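Local coordinates for protein mandelate racemase/muconate lactonizing enzyme (Roseovarius nubinhibens, PDB 2QDD) that is of unknown function but binds magnesium and probably catalyses a metal-dependent reaction of the kind found across the enolase superfamily, at residues W49-W55 against V296-A302; G144-L150 against A178-I183; D243-H247 against N269-G273. All blocks are in the same frame, centred on the assembly; numbering follows the deposited sequence.

Contact 1: residues W49-W55 against V296-A302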
loop_
_atom_site.group_PDB
_atom_site.type_symbol
_atom_site.label_atom_id
_atom_site.label_comp_id
_atom_site.label_asym_id
_atom_site.label_seq_id
_atom_site.Cartn_x
_atom_site.Cartn_y
_atom_site.Cartn_z
ATOM N N TRP A 49 24.943 -9.394 40.157
ATOM C CA TRP A 49 25.833 -9.875 39.104
ATOM C C TRP A 49 25.167 -9.926 37.732
ATOM O O TRP A 49 24.000 -10.307 37.611
ATOM C CB TRP A 49 26.399 -11.244 39.462
ATOM C CG TRP A 49 27.353 -11.210 40.621
ATOM C CD1 TRP A 49 27.030 -11.190 41.951
ATOM C CD2 TRP A 49 28.786 -11.198 40.556
ATOM N NE1 TRP A 49 28.171 -11.167 42.714
ATOM C CE2 TRP A 49 29.262 -11.175 41.885
ATOM C CE3 TRP A 49 29.712 -11.215 39.504
ATOM C CZ2 TRP A 49 30.628 -11.169 42.192
ATOM C CZ3 TRP A 49 31.071 -11.204 39.811
ATOM C CH2 TRP A 49 31.512 -11.182 41.144
ATOM N N GLY A 50 25.921 -9.524 36.709
ATOM C CA GLY A 50 25.528 -9.721 35.312
ATOM C C GLY A 50 26.617 -10.367 34.471
ATOM O O GLY A 50 27.801 -10.277 34.805
ATOM N N GLU A 51 26.209 -11.021 33.382
ATOM C CA GLU A 51 27.129 -11.601 32.408
ATOM C C GLU A 51 26.851 -11.111 30.987
ATOM O O GLU A 51 25.711 -11.137 30.523
ATOM C CB GLU A 51 27.056 -13.131 32.436
ATOM C CG GLU A 51 28.043 -13.807 31.472
ATOM C CD GLU A 51 27.958 -15.317 31.486
ATOM O OE1 GLU A 51 27.079 -15.863 32.187
ATOM O OE2 GLU A 51 28.773 -15.957 30.786
ATOM N N GLY A 52 27.898 -10.677 30.295
ATOM C CA GLY A 52 27.840 -10.515 28.847
ATOM C C GLY A 52 28.841 -11.418 28.156
ATOM O O GLY A 52 30.055 -11.253 28.311
ATOM N N CYS A 53 28.336 -12.378 27.394
ATOM C CA CYS A 53 29.202 -13.265 26.635
ATOM C C CYS A 53 28.755 -13.443 25.175
ATOM O O CYS A 53 27.932 -14.312 24.879
ATOM C CB CYS A 53 29.347 -14.607 27.347
ATOM S SG CYS A 53 30.481 -15.724 26.532
ATOM N N PRO A 54 29.294 -12.607 24.264
ATOM C CA PRO A 54 29.069 -12.731 22.819
ATOM C C PRO A 54 29.561 -14.057 22.253
ATOM O O PRO A 54 30.557 -14.600 22.733
ATOM C CB PRO A 54 29.893 -11.573 22.241
ATOM C CG PRO A 54 29.998 -10.585 23.359
ATOM C CD PRO A 54 30.144 -11.441 24.577
ATOM N N TRP A 55 28.868 -14.577 21.245
ATOM C CA TRP A 55 29.283 -15.824 20.598
ATOM C C TRP A 55 30.437 -15.590 19.618
ATOM O O TRP A 55 30.243 -15.550 18.401
ATOM C CB TRP A 55 28.102 -16.504 19.904
ATOM C CG TRP A 55 28.398 -17.918 19.492
ATOM C CD1 TRP A 55 28.729 -18.359 18.238
ATOM C CD2 TRP A 55 28.387 -19.076 20.335
ATOM N NE1 TRP A 55 28.927 -19.721 18.251
ATOM C CE2 TRP A 55 28.724 -20.187 19.525
ATOM C CE3 TRP A 55 28.123 -19.285 21.698
ATOM C CZ2 TRP A 55 28.808 -21.486 20.032
ATOM C CZ3 TRP A 55 28.205 -20.583 22.204
ATOM C CH2 TRP A 55 28.545 -21.666 21.368
ATOM N N VAL A 296 22.813 -15.461 24.110
ATOM C CA VAL A 296 23.669 -15.625 22.935
ATOM C C VAL A 296 24.756 -16.663 23.224
ATOM O O VAL A 296 25.150 -17.429 22.343
ATOM C CB VAL A 296 24.300 -14.256 22.540
ATOM C CG1 VAL A 296 25.273 -14.397 21.387
ATOM C CG2 VAL A 296 23.213 -13.259 22.180
ATOM N N GLY A 297 25.220 -16.689 24.468
ATOM C CA GLY A 297 26.174 -17.695 24.911
ATOM C C GLY A 297 26.627 -17.466 26.334
ATOM O O GLY A 297 26.161 -16.539 27.010
ATOM N N GLY A 298 27.538 -18.323 26.787
ATOM C CA GLY A 298 28.205 -18.142 28.069
ATOM C C GLY A 298 27.679 -19.043 29.161
ATOM O O GLY A 298 27.100 -20.097 28.889
ATOM N N THR A 299 27.880 -18.617 30.404
ATOM C CA THR A 299 27.731 -19.501 31.548
ATOM C C THR A 299 26.277 -19.570 31.990
ATOM O O THR A 299 25.414 -18.871 31.444
ATOM C CB THR A 299 28.601 -19.060 32.750
ATOM O OG1 THR A 299 28.009 -17.920 33.385
ATOM C CG2 THR A 299 30.021 -18.727 32.322
ATOM N N ALA A 300 26.028 -20.397 33.006
ATOM C CA ALA A 300 24.713 -20.531 33.625
ATOM C C ALA A 300 24.192 -19.244 34.270
ATOM O O ALA A 300 23.027 -19.177 34.648
ATOM C CB ALA A 300 24.714 -21.685 34.633
ATOM N N LEU A 301 25.048 -18.228 34.385
ATOM C CA LEU A 301 24.636 -16.921 34.889
ATOM C C LEU A 301 23.721 -16.171 33.898
ATOM O O LEU A 301 22.596 -15.806 34.248
ATOM C CB LEU A 301 25.854 -16.077 35.306
ATOM C CG LEU A 301 25.620 -14.717 35.983
ATOM C CD1 LEU A 301 24.694 -14.818 37.153
ATOM C CD2 LEU A 301 26.891 -14.043 36.419
ATOM N N ALA A 302 24.203 -15.968 32.672
ATOM C CA ALA A 302 23.373 -15.486 31.556
ATOM C C ALA A 302 22.177 -16.391 31.228
ATOM O O ALA A 302 21.078 -15.895 30.976
ATOM C CB ALA A 302 24.233 -15.265 30.308
HETATM O O HOH W 1 25.669 -13.556 27.282
#
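Two flat groups of segment 49-55 meet the loop and first helical turn of 296-302: the Glu51 carboxylate and the Trp55 indole. The carboxylate is gripped on both faces at one oxygen. Ala302 N, 2.9 Å from Glu51 OE1, approaches on its anti side, while Thr299 OG1 donates to Glu51 OE1 over 2.6 Å from above the opposite face, 38° out of the plane. Thr299 N gives Glu51 OE2 an almost straight bond of 2.8 Å on the syn side. Trp55 offers an edge instead, with Gly297 CA near the ring plane, 4.1 Å from Trp55 CE3, and Val296 CG1 beside its CB; Trp55 NE1 is hydrogen-bonded to Tyr21 OH. Glu51 is fully extended, with CG anti to the backbone N (chi1 -178°), and this straight reach carries the acid from the strand edge to the helix start. Thr299 is the N-cap of helix 300-311, its OG1 accepting from Leu301 N at 3.1 Å, so the hydroxyl, also hydrogen-bonded to Tyr37 OH, serves helix and glutamate together. Ser35 OG also bonds Glu51 OE2. With an alanine at Glu51, Thr299 N and Ala302 N at the buried helix start would probably be left without their carboxylate acceptor and the Thr299 hydroxyl would lose one of its partners. A side chain on Gly298 would collide with Glu51 OE2 and Cys53 CB. Nearby, a water bridges Cys53 N and Gly297 O, and Leu301 CD2 packs on Trp49 CB. In effect a strand acid from the N-terminal domain reinforces a threonine N-cap at the start of a helix of the barrel domain, an interdomain join within the two-domain enolase-superfamily fold, with the Val296 side chain about 7 Å from that of the magnesium ligand Asp243.

Contact 2: residues G144-L150 against A178-I183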
loop_
_atom_site.group_PDB
_atom_site.type_symbol
_atom_site.label_atom_id
_atom_site.label_comp_id
_atom_site.label_asym_id
_atom_site.label_seq_id
_atom_site.Cartn_x
_atom_site.Cartn_y
_atom_site.Cartn_z
ATOM N N GLY A 144 25.405 -32.475 8.713
ATOM C CA GLY A 144 26.024 -33.671 8.155
ATOM C C GLY A 144 25.161 -34.292 7.078
ATOM O O GLY A 144 24.452 -33.586 6.358
ATOM N N THR A 145 25.223 -35.618 6.966
ATOM C CA THR A 145 24.276 -36.367 6.138
ATOM C C THR A 145 22.909 -36.441 6.830
ATOM O O THR A 145 22.835 -36.318 8.057
ATOM C CB THR A 145 24.794 -37.796 5.776
ATOM O OG1 THR A 145 24.935 -38.589 6.961
ATOM C CG2 THR A 145 26.129 -37.729 5.033
ATOM N N PRO A 146 21.822 -36.602 6.041
ATOM C CA PRO A 146 20.548 -37.185 6.464
ATOM C C PRO A 146 20.628 -38.237 7.580
ATOM O O PRO A 146 19.906 -38.123 8.568
ATOM C CB PRO A 146 20.010 -37.811 5.172
ATOM C CG PRO A 146 20.680 -37.044 4.050
ATOM C CD PRO A 146 21.744 -36.153 4.638
ATOM N N ASP A 147 21.502 -39.232 7.426
ATOM C CA ASP A 147 21.604 -40.341 8.379
ATOM C C ASP A 147 22.404 -39.996 9.638
ATOM O O ASP A 147 22.141 -40.551 10.707
ATOM C CB ASP A 147 22.190 -41.585 7.705
ATOM C CG ASP A 147 21.467 -41.951 6.422
ATOM O OD1 ASP A 147 20.368 -42.544 6.500
ATOM O OD2 ASP A 147 21.999 -41.641 5.336
ATOM N N GLN A 148 23.376 -39.093 9.505
ATOM C CA GLN A 148 24.156 -38.598 10.642
ATOM C C GLN A 148 23.322 -37.735 11.586
ATOM O O GLN A 148 23.377 -37.912 12.803
ATOM C CB GLN A 148 25.365 -37.793 10.163
ATOM C CG GLN A 148 26.621 -38.614 9.927
ATOM C CD GLN A 148 27.650 -37.865 9.099
ATOM O OE1 GLN A 148 28.148 -36.813 9.504
ATOM N NE2 GLN A 148 27.969 -38.404 7.929
ATOM N N MET A 149 22.560 -36.803 11.012
ATOM C CA MET A 149 21.731 -35.876 11.784
ATOM C C MET A 149 20.577 -36.611 12.473
ATOM O O MET A 149 20.230 -36.302 13.614
ATOM C CB MET A 149 21.204 -34.745 10.888
ATOM C CG MET A 149 22.290 -33.831 10.315
ATOM S SD MET A 149 21.686 -32.559 9.170
ATOM C CE MET A 149 21.490 -31.181 10.291
ATOM N N LEU A 150 20.010 -37.596 11.777
ATOM C CA LEU A 150 18.937 -38.431 12.316
ATOM C C LEU A 150 19.429 -39.419 13.380
ATOM O O LEU A 150 18.667 -39.817 14.263
ATOM C CB LEU A 150 18.224 -39.171 11.179
ATOM C CG LEU A 150 16.707 -39.397 11.229
ATOM C CD1 LEU A 150 15.928 -38.098 11.419
ATOM C CD2 LEU A 150 16.234 -40.123 9.972
ATOM N N ALA A 178 17.402 -32.671 0.807
ATOM C CA ALA A 178 17.545 -34.043 1.318
ATOM C C ALA A 178 17.690 -34.124 2.840
ATOM O O ALA A 178 17.229 -35.087 3.452
ATOM C CB ALA A 178 18.707 -34.751 0.635
ATOM N N ARG A 179 18.330 -33.117 3.436
ATOM C CA ARG A 179 18.395 -32.970 4.891
ATOM C C ARG A 179 17.023 -32.716 5.509
ATOM O O ARG A 179 16.618 -33.414 6.439
ATOM C CB ARG A 179 19.333 -31.827 5.277
ATOM C CG ARG A 179 20.790 -32.217 5.376
ATOM C CD ARG A 179 21.658 -30.979 5.466
ATOM N NE ARG A 179 23.004 -31.229 4.961
ATOM C CZ ARG A 179 23.854 -30.282 4.577
ATOM N NH1 ARG A 179 23.514 -28.999 4.638
ATOM N NH2 ARG A 179 25.055 -30.620 4.132
ATOM N N ILE A 180 16.323 -31.713 4.985
ATOM C CA ILE A 180 15.021 -31.312 5.506
ATOM C C ILE A 180 14.019 -32.467 5.429
ATOM O O ILE A 180 13.349 -32.771 6.416
ATOM C CB ILE A 180 14.487 -30.030 4.798
ATOM C CG1 ILE A 180 15.244 -28.788 5.287
ATOM C CG2 ILE A 180 13.009 -29.832 5.063
ATOM C CD1 ILE A 180 15.183 -27.620 4.327
ATOM N N GLU A 181 13.954 -33.131 4.275
ATOM C CA GLU A 181 12.954 -34.175 4.048
ATOM C C GLU A 181 13.193 -35.459 4.844
ATOM O O GLU A 181 12.240 -36.153 5.192
ATOM C CB GLU A 181 12.785 -34.486 2.555
ATOM C CG GLU A 181 12.224 -33.335 1.722
ATOM C CD GLU A 181 10.701 -33.205 1.765
ATOM O OE1 GLU A 181 10.079 -33.217 0.678
ATOM O OE2 GLU A 181 10.122 -33.070 2.867
ATOM N N ALA A 182 14.457 -35.762 5.138
ATOM C CA ALA A 182 14.794 -36.908 5.985
ATOM C C ALA A 182 14.477 -36.643 7.456
ATOM O O ALA A 182 13.846 -37.471 8.115
ATOM C CB ALA A 182 16.261 -37.301 5.812
ATOM N N ILE A 183 14.912 -35.484 7.948
ATOM C CA ILE A 183 14.778 -35.103 9.359
ATOM C C ILE A 183 13.311 -34.922 9.772
ATOM O O ILE A 183 12.901 -35.353 10.859
ATOM C CB ILE A 183 15.615 -33.827 9.673
ATOM C CG1 ILE A 183 17.109 -34.161 9.719
ATOM C CG2 ILE A 183 15.195 -33.188 10.982
ATOM C CD1 ILE A 183 18.006 -32.942 9.735
#
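Met149 crosses Ile183 obliquely. Its CB lies 3.8 Å from Ile183 CD1, and CG, anti to the carbonyl carbon (chi1 -64°), carries the chain on toward the opposing helix. There Met149 SD sits between two partners, Ile183 CD1 at 3.7 Å and the aliphatic Arg179 CG at 3.9 Å. A bend at chi3 then folds Met149 CE back beside Ile183 CD1, which the Met149 side chain therefore touches through CB, SD and CE. Arg179 passes the sulfur obliquely, extended from CG to NE, and Arg179 NE makes a weak, strongly bent hydrogen bond of 3.1 Å to Gly144 O; the far end of its guanidinium forms a salt bridge with Asp176 one turn earlier. Closer to the helix start, Pro146 CB rests on Ala182 CB, while one residue on from Met149, Leu150 CD1 reaches Ile183 CA at 3.8 Å. Thr145 caps the first turn by accepting from Gln148 N. The short helical segments approach to 9.3 Å between axes and cross at -44°, and the small Ala182 side chain lets Pro146 come close. Helices 146-159 and 173-185 flank strand 163-167 in sequence as successive outer helices of the barrel, and beneath them Ile183 continues inward onto Val193 and Phe195 of strand 192-196.

Contact 3: residues D243-H247 against N269-G273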
loop_
_atom_site.group_PDB
_atom_site.type_symbol
_atom_site.label_atom_id
_atom_site.label_comp_id
_atom_site.label_asym_id
_atom_site.label_seq_id
_atom_site.Cartn_x
_atom_site.Cartn_y
_atom_site.Cartn_z
ATOM N N ASP A 243 15.503 -13.727 14.312
ATOM C CA ASP A 243 16.476 -13.753 15.410
ATOM C C ASP A 243 17.499 -12.624 15.252
ATOM O O ASP A 243 17.330 -11.549 15.824
ATOM C CB ASP A 243 17.151 -15.136 15.496
ATOM C CG ASP A 243 18.104 -15.279 16.699
ATOM O OD1 ASP A 243 18.087 -14.432 17.621
ATOM O OD2 ASP A 243 18.877 -16.261 16.720
ATOM N N GLU A 244 18.541 -12.861 14.462
ATOM C CA GLU A 244 19.746 -12.024 14.487
ATOM C C GLU A 244 19.579 -10.624 13.892
ATOM O O GLU A 244 20.364 -9.731 14.202
ATOM C CB GLU A 244 20.917 -12.746 13.817
ATOM C CG GLU A 244 21.420 -13.967 14.592
ATOM C CD GLU A 244 20.769 -15.270 14.143
ATOM O OE1 GLU A 244 19.779 -15.217 13.384
ATOM O OE2 GLU A 244 21.246 -16.351 14.547
ATOM N N CYS A 245 18.562 -10.433 13.048
ATOM C CA CYS A 245 18.308 -9.128 12.429
ATOM C C CYS A 245 17.587 -8.143 13.349
ATOM O O CYS A 245 17.403 -6.980 12.992
ATOM C CB CYS A 245 17.569 -9.270 11.089
ATOM S SG CYS A 245 15.953 -10.099 11.162
ATOM N N LEU A 246 17.188 -8.608 14.530
ATOM C CA LEU A 246 16.343 -7.828 15.426
ATOM C C LEU A 246 17.143 -7.211 16.575
ATOM O O LEU A 246 17.308 -7.818 17.630
ATOM C CB LEU A 246 15.218 -8.701 15.981
ATOM C CG LEU A 246 14.279 -9.414 15.012
ATOM C CD1 LEU A 246 13.660 -10.584 15.738
ATOM C CD2 LEU A 246 13.206 -8.472 14.484
ATOM N N HIS A 247 17.633 -6.000 16.369
ATOM C CA HIS A 247 18.590 -5.404 17.295
ATOM C C HIS A 247 17.916 -4.541 18.357
ATOM O O HIS A 247 18.445 -4.383 19.459
ATOM C CB HIS A 247 19.653 -4.607 16.531
ATOM C CG HIS A 247 20.455 -5.439 15.578
ATOM N ND1 HIS A 247 21.412 -6.339 15.998
ATOM C CD2 HIS A 247 20.432 -5.517 14.226
ATOM C CE1 HIS A 247 21.945 -6.933 14.946
ATOM N NE2 HIS A 247 21.369 -6.452 13.858
ATOM N N ASN A 269 21.515 -10.204 25.347
ATOM C CA ASN A 269 22.758 -9.637 24.822
ATOM C C ASN A 269 22.648 -9.013 23.426
ATOM O O ASN A 269 23.443 -8.150 23.071
ATOM C CB ASN A 269 23.913 -10.644 24.887
ATOM C CG ASN A 269 25.288 -9.962 24.983
ATOM O OD1 ASN A 269 26.020 -9.874 24.000
ATOM N ND2 ASN A 269 25.628 -9.470 26.169
ATOM N N ARG A 270 21.660 -9.441 22.644
ATOM C CA ARG A 270 21.321 -8.765 21.390
ATOM C C ARG A 270 20.488 -7.489 21.594
ATOM O O ARG A 270 20.728 -6.475 20.930
ATOM C CB ARG A 270 20.636 -9.728 20.414
ATOM C CG ARG A 270 20.239 -9.105 19.076
ATOM C CD ARG A 270 19.809 -10.126 18.011
ATOM N NE ARG A 270 19.076 -11.292 18.521
ATOM C CZ ARG A 270 17.795 -11.306 18.892
ATOM N NH1 ARG A 270 17.055 -10.209 18.845
ATOM N NH2 ARG A 270 17.248 -12.438 19.317
ATOM N N VAL A 271 19.526 -7.531 22.515
ATOM C CA VAL A 271 18.552 -6.439 22.653
ATOM C C VAL A 271 18.861 -5.425 23.753
ATOM O O VAL A 271 18.238 -4.360 23.806
ATOM C CB VAL A 271 17.086 -6.954 22.767
ATOM C CG1 VAL A 271 16.747 -7.865 21.590
ATOM C CG2 VAL A 271 16.850 -7.675 24.096
ATOM N N GLY A 272 19.809 -5.752 24.631
ATOM C CA GLY A 272 20.307 -4.789 25.612
ATOM C C GLY A 272 19.816 -4.974 27.028
ATOM O O GLY A 272 19.759 -4.015 27.801
ATOM N N GLY A 273 19.477 -6.208 27.380
ATOM C CA GLY A 273 19.147 -6.529 28.761
ATOM C C GLY A 273 17.747 -7.065 28.947
ATOM O O GLY A 273 17.053 -7.368 27.980
HETATM O O HOH W 2 20.809 -13.938 17.965
HETATM O O HOH W 3 22.601 -6.144 18.650
HETATM O O HOH W 4 18.144 -2.413 21.870
#
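Arg270 leaves its short helix with CG anti to the backbone N (chi1 180°), stays extended through CD and then bends at chi3 (35°), which brings the guanidinium into the turn formed by Asp243 to Leu246. There the carbonyl oxygen Asp243 O lies over the centre of one guanidinium face, 3.1 Å above its plane. It is the same oxygen that accepts from Leu246 N to close the type I turn, so the arginine is layered on the turn itself. Leu246 O sits at the edge of the group, in its plane, and receives Arg270 NH1 over 2.7 Å on a lone pair in the carbonyl plane. The salt bridge is less well aligned: Arg270 NH2 and Asp243 OD1 are 2.7 Å apart, but carboxylate and guanidinium planes stand 82° to each other and the hydrogen bond is weak. Water 2 adds a second link, donating to Asp243 OD1 and accepting from Arg270 NE at 3.2 Å. Arg270 NH2 also bonds Lys265 O, so the group is pinned along several edges and its rotation is restricted. Two further waters extend the join: one bonds His247 ND1 and Arg270 O, another donates to both His247 O and Val271 O, the latter 2.7 Å away. Asp243 OD2 faces the other way, to a salt bridge with Lys267 and close to Glu220. The positive charge of Arg270 would probably offset some of the negative charge gathered here. Asp243 and Glu244, with Asp196 and Glu220, are the magnesium ligands, and the contact thus belongs to the metal site at the strand ends of the enolase-superfamily barrel, where Arg270 probably acts as a second-shell residue that positions Asp243 and the turn after strand 240-242.

Contacts 1 and 3 are both buried near the middle of the chain, whereas contact 2 lies about 26 Å from the chain centre, only partly buried. Contacts 1 and 3 touch through Asn269, which packs on Gly52, Pro54 and Val296, so the interdomain join abuts the helix that carries the arginine of contact 3. Chemistry follows place: contact 1 depends on an acid at a helix start, contact 3 on an arginine, carbonyls and waters near the metal ligands, and contact 2 chiefly on apolar packing between two outer helices. Contacts 2 and 3 both lie in the barrel domain, with centres 30 Å apart, while contact 1 alone reaches the N-terminal domain.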